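Local coordinates for epimerase domain-containing protein (Bacillus cereus HuA2-4, PDB 6ZLK), which probably interconverts UDP-glucuronic acid and UDP-galacturonic acid by NAD-dependent epimerisation at C4 of the sugar, at residues R192-M197 / A305-I310. Residues are numbered along the deposited sequence; the frame is centred on the assembly and turned at random.
With UGA (uridine-5'-diphosphate-glucuronic acid), chain F.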
loop_
_atom_site.group_PDB
_atom_site.type_symbol
_atom_site.label_atom_id
_atom_site.label_comp_id
_atom_site.label_asym_id
_atom_site.label_seq_id
_atom_site.Cartn_x
_atom_site.Cartn_y
_atom_site.Cartn_z
ATOM N N ARG A 192 -7.436 -24.960 -13.217
ATOM C CA ARG A 192 -6.255 -25.833 -13.463
ATOM C C ARG A 192 -6.572 -27.279 -13.145
ATOM O O ARG A 192 -6.194 -28.161 -13.965
ATOM C CB ARG A 192 -4.996 -25.343 -12.720
ATOM C CG ARG A 192 -4.482 -24.010 -13.213
ATOM C CD ARG A 192 -3.404 -23.368 -12.340
ATOM N NE ARG A 192 -2.368 -24.342 -11.971
ATOM C CZ ARG A 192 -1.337 -24.645 -12.740
ATOM N NH1 ARG A 192 -1.152 -23.988 -13.876
ATOM N NH2 ARG A 192 -0.496 -25.610 -12.379
ATOM N N LEU A 193 -7.094 -27.559 -11.955
ATOM C CA LEU A 193 -7.297 -28.923 -11.455
ATOM C C LEU A 193 -8.311 -29.633 -12.330
ATOM O O LEU A 193 -8.111 -30.799 -12.606
ATOM C CB LEU A 193 -7.764 -28.874 -10.000
ATOM C CG LEU A 193 -6.689 -28.398 -9.037
ATOM C CD1 LEU A 193 -7.303 -28.187 -7.662
ATOM C CD2 LEU A 193 -5.558 -29.416 -8.927
ATOM N N ILE A 194 -9.392 -28.955 -12.721
ATOM C CA ILE A 194 -10.436 -29.630 -13.544
ATOM C C ILE A 194 -9.836 -29.919 -14.918
ATOM O O ILE A 194 -10.087 -31.042 -15.421
ATOM C CB ILE A 194 -11.714 -28.784 -13.605
ATOM C CG1 ILE A 194 -12.399 -28.664 -12.249
ATOM C CG2 ILE A 194 -12.648 -29.340 -14.672
ATOM C CD1 ILE A 194 -13.362 -27.468 -12.154
ATOM N N LYS A 195 -9.098 -28.997 -15.478
ATOM C CA LYS A 195 -8.464 -29.134 -16.800
ATOM C C LYS A 195 -7.518 -30.336 -16.703
ATOM O O LYS A 195 -7.569 -31.220 -17.607
ATOM C CB LYS A 195 -7.724 -27.860 -17.225
ATOM C CG LYS A 195 -7.099 -27.912 -18.613
ATOM C CD LYS A 195 -6.344 -26.660 -18.957
ATOM C CE LYS A 195 -5.974 -26.589 -20.414
ATOM N NZ LYS A 195 -4.996 -27.637 -20.724
ATOM N N GLN A 196 -6.671 -30.399 -15.664
ATOM C CA GLN A 196 -5.734 -31.531 -15.489
ATOM C C GLN A 196 -6.555 -32.808 -15.360
ATOM O O GLN A 196 -6.145 -33.810 -15.982
ATOM C CB GLN A 196 -4.811 -31.278 -14.291
ATOM C CG GLN A 196 -3.852 -30.135 -14.518
ATOM C CD GLN A 196 -3.342 -29.535 -13.219
ATOM O OE1 GLN A 196 -3.757 -29.946 -12.125
ATOM N NE2 GLN A 196 -2.487 -28.539 -13.352
ATOM N N MET A 197 -7.617 -32.833 -14.549
ATOM C CA MET A 197 -8.415 -34.062 -14.343
ATOM C C MET A 197 -9.015 -34.514 -15.671
ATOM O O MET A 197 -8.929 -35.747 -15.955
ATOM C CB MET A 197 -9.523 -33.814 -13.330
ATOM C CG MET A 197 -10.281 -35.060 -12.956
ATOM S SD MET A 197 -11.319 -34.795 -11.503
ATOM C CE MET A 197 -10.136 -34.283 -10.257
ATOM N N ALA A 305 -21.024 -26.956 -12.074
ATOM C CA ALA A 305 -21.121 -25.902 -13.083
ATOM C C ALA A 305 -19.739 -25.689 -13.658
ATOM O O ALA A 305 -19.609 -25.582 -14.878
ATOM C CB ALA A 305 -21.644 -24.628 -12.480
ATOM N N GLU A 306 -18.740 -25.494 -12.788
ATOM C CA GLU A 306 -17.396 -25.210 -13.317
ATOM C C GLU A 306 -16.896 -26.419 -14.112
ATOM O O GLU A 306 -16.256 -26.150 -15.153
ATOM C CB GLU A 306 -16.427 -24.752 -12.221
ATOM C CG GLU A 306 -15.119 -24.269 -12.861
ATOM C CD GLU A 306 -14.129 -23.487 -12.000
ATOM O OE1 GLU A 306 -14.500 -23.143 -10.838
ATOM O OE2 GLU A 306 -12.969 -23.271 -12.471
ATOM N N TYR A 307 -17.132 -27.651 -13.677
ATOM C CA TYR A 307 -16.711 -28.866 -14.392
ATOM C C TYR A 307 -17.311 -28.794 -15.804
ATOM O O TYR A 307 -16.576 -28.917 -16.772
ATOM C CB TYR A 307 -17.135 -30.082 -13.578
ATOM C CG TYR A 307 -16.734 -31.348 -14.265
ATOM C CD1 TYR A 307 -17.560 -31.902 -15.214
ATOM C CD2 TYR A 307 -15.484 -31.891 -14.047
ATOM C CE1 TYR A 307 -17.182 -33.049 -15.886
ATOM C CE2 TYR A 307 -15.091 -33.036 -14.714
ATOM C CZ TYR A 307 -15.941 -33.608 -15.635
ATOM O OH TYR A 307 -15.578 -34.755 -16.284
ATOM N N ASP A 308 -18.609 -28.521 -15.901
ATOM C CA ASP A 308 -19.265 -28.528 -17.249
ATOM C C ASP A 308 -18.685 -27.402 -18.099
ATOM O O ASP A 308 -18.482 -27.552 -19.314
ATOM C CB ASP A 308 -20.779 -28.492 -17.111
ATOM C CG ASP A 308 -21.415 -29.848 -16.778
ATOM O OD1 ASP A 308 -20.728 -30.862 -16.861
ATOM O OD2 ASP A 308 -22.577 -29.828 -16.365
ATOM N N TYR A 309 -18.398 -26.229 -17.522
ATOM C CA TYR A 309 -17.855 -25.082 -18.269
ATOM C C TYR A 309 -16.468 -25.433 -18.809
ATOM O O TYR A 309 -16.190 -25.211 -19.993
ATOM C CB TYR A 309 -17.773 -23.868 -17.332
ATOM C CG TYR A 309 -16.905 -22.786 -17.903
ATOM C CD1 TYR A 309 -17.372 -21.918 -18.890
ATOM C CD2 TYR A 309 -15.590 -22.673 -17.506
ATOM C CE1 TYR A 309 -16.541 -20.959 -19.448
ATOM C CE2 TYR A 309 -14.733 -21.750 -18.088
ATOM C CZ TYR A 309 -15.212 -20.903 -19.061
ATOM O OH TYR A 309 -14.335 -19.994 -19.575
ATOM N N ILE A 310 -15.620 -26.077 -17.996
ATOM C CA ILE A 310 -14.205 -26.380 -18.396
ATOM C C ILE A 310 -14.263 -27.510 -19.440
ATOM O O ILE A 310 -13.495 -27.465 -20.415
ATOM C CB ILE A 310 -13.361 -26.776 -17.166
ATOM C CG1 ILE A 310 -13.234 -25.654 -16.116
ATOM C CG2 ILE A 310 -11.985 -27.230 -17.596
ATOM C CD1 ILE A 310 -12.528 -24.424 -16.572
HETATM C "C1'" UGA F . -7.842 -16.086 -5.520
HETATM C "C2'" UGA F . -7.621 -15.174 -6.717
HETATM O "O2'" UGA F . -6.626 -15.775 -7.537
HETATM C "C3'" UGA F . -7.168 -13.789 -6.319
HETATM O "O3'" UGA F . -7.243 -12.966 -7.486
HETATM C "C4'" UGA F . -8.020 -13.205 -5.205
HETATM O "O4'" UGA F . -7.422 -11.979 -4.766
HETATM C "C5'" UGA F . -8.113 -14.200 -4.037
HETATM O "O5'" UGA F . -8.614 -15.451 -4.518
HETATM C "C6'" UGA F . -8.994 -13.785 -2.845
HETATM O "O'P" UGA F . -9.017 -12.633 -2.475
HETATM O "O'Q" UGA F . -9.611 -14.625 -2.249
HETATM P PB UGA F . -6.386 -17.876 -4.264
HETATM O O1B UGA F . -7.158 -17.989 -3.019
HETATM O O2B UGA F . -4.911 -18.066 -4.282
HETATM O O3B UGA F . -6.569 -16.500 -5.068
HETATM O O3A UGA F . -7.090 -18.857 -5.307
HETATM P PA UGA F . -6.669 -20.110 -6.202
HETATM O O1A UGA F . -5.709 -19.645 -7.208
HETATM O O2A UGA F . -7.922 -20.764 -6.614
HETATM O O5D UGA F . -5.882 -21.040 -5.145
HETATM C C5D UGA F . -6.503 -21.633 -4.021
HETATM C C4D UGA F . -5.549 -22.632 -3.438
HETATM O O4D UGA F . -5.198 -23.632 -4.426
HETATM C C3D UGA F . -4.224 -22.044 -2.945
HETATM O O3D UGA F . -4.077 -22.551 -1.617
HETATM C C2D UGA F . -3.167 -22.592 -3.909
HETATM O O2D UGA F . -2.022 -23.036 -3.199
HETATM C C1D UGA F . -3.808 -23.870 -4.433
HETATM N N1 UGA F . -3.416 -24.240 -5.801
HETATM C C6 UGA F . -3.558 -23.370 -6.847
HETATM C C2 UGA F . -3.036 -25.561 -5.990
HETATM O O2 UGA F . -2.884 -26.361 -5.074
HETATM N N3 UGA F . -2.831 -25.904 -7.288
HETATM C C4 UGA F . -2.950 -25.089 -8.389
HETATM O O4 UGA F . -2.685 -25.563 -9.491
HETATM C C5 UGA F . -3.325 -23.727 -8.114
#
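Ile194 reaches from helix 189-198 onto helix 299-313 and touches three of its residues, CG2 toward Tyr307 and Ile310, CD1 toward Glu306. Ile194 CG2, placed anti to the backbone N by chi1 of -66° for CG1, lies 3.6 Å from Ile310 CB and 3.9 Å from Tyr307 CD2, where the broad apolar ring receives it obliquely. The other branch carries Ile194 CD1 to Glu306 CG at 3.7 Å. A beta-branched isoleucine suits this place because its two arms diverge and can serve neighbours one turn apart. Ile310 CG2 lies 4.0 Å from Lys195 N, against the backbone of the facing helix. The side chains meet through carbon alone, and no hydrogen bond crosses. The axes of 192-197 and 305-310 come within 9.8 Å at a crossing angle of -58°.

Two polar ends find partners beside the contact. Glu306 offers methylenes to pack and a carboxylate whose OE1 accepts a hydrogen bond from Gly181 N; Lys195 leads away to a salt bridge with Glu199.

On the side of its helix turned from this packing, the N-H of Arg192 NE points at O4 of the uracil of UDP-glucuronic acid, 2.8 Å and nearly straight at 176°, with O4 in the guanidinium plane. A planar, multi-donor group can read this carbonyl while its NH2 bonds Thr204 OG1, which helps fix its rotation. The C-terminal helix thus backs a helix of the UDP-sugar site, in the substrate-binding part of an NAD-dependent epimerase/dehydratase fold.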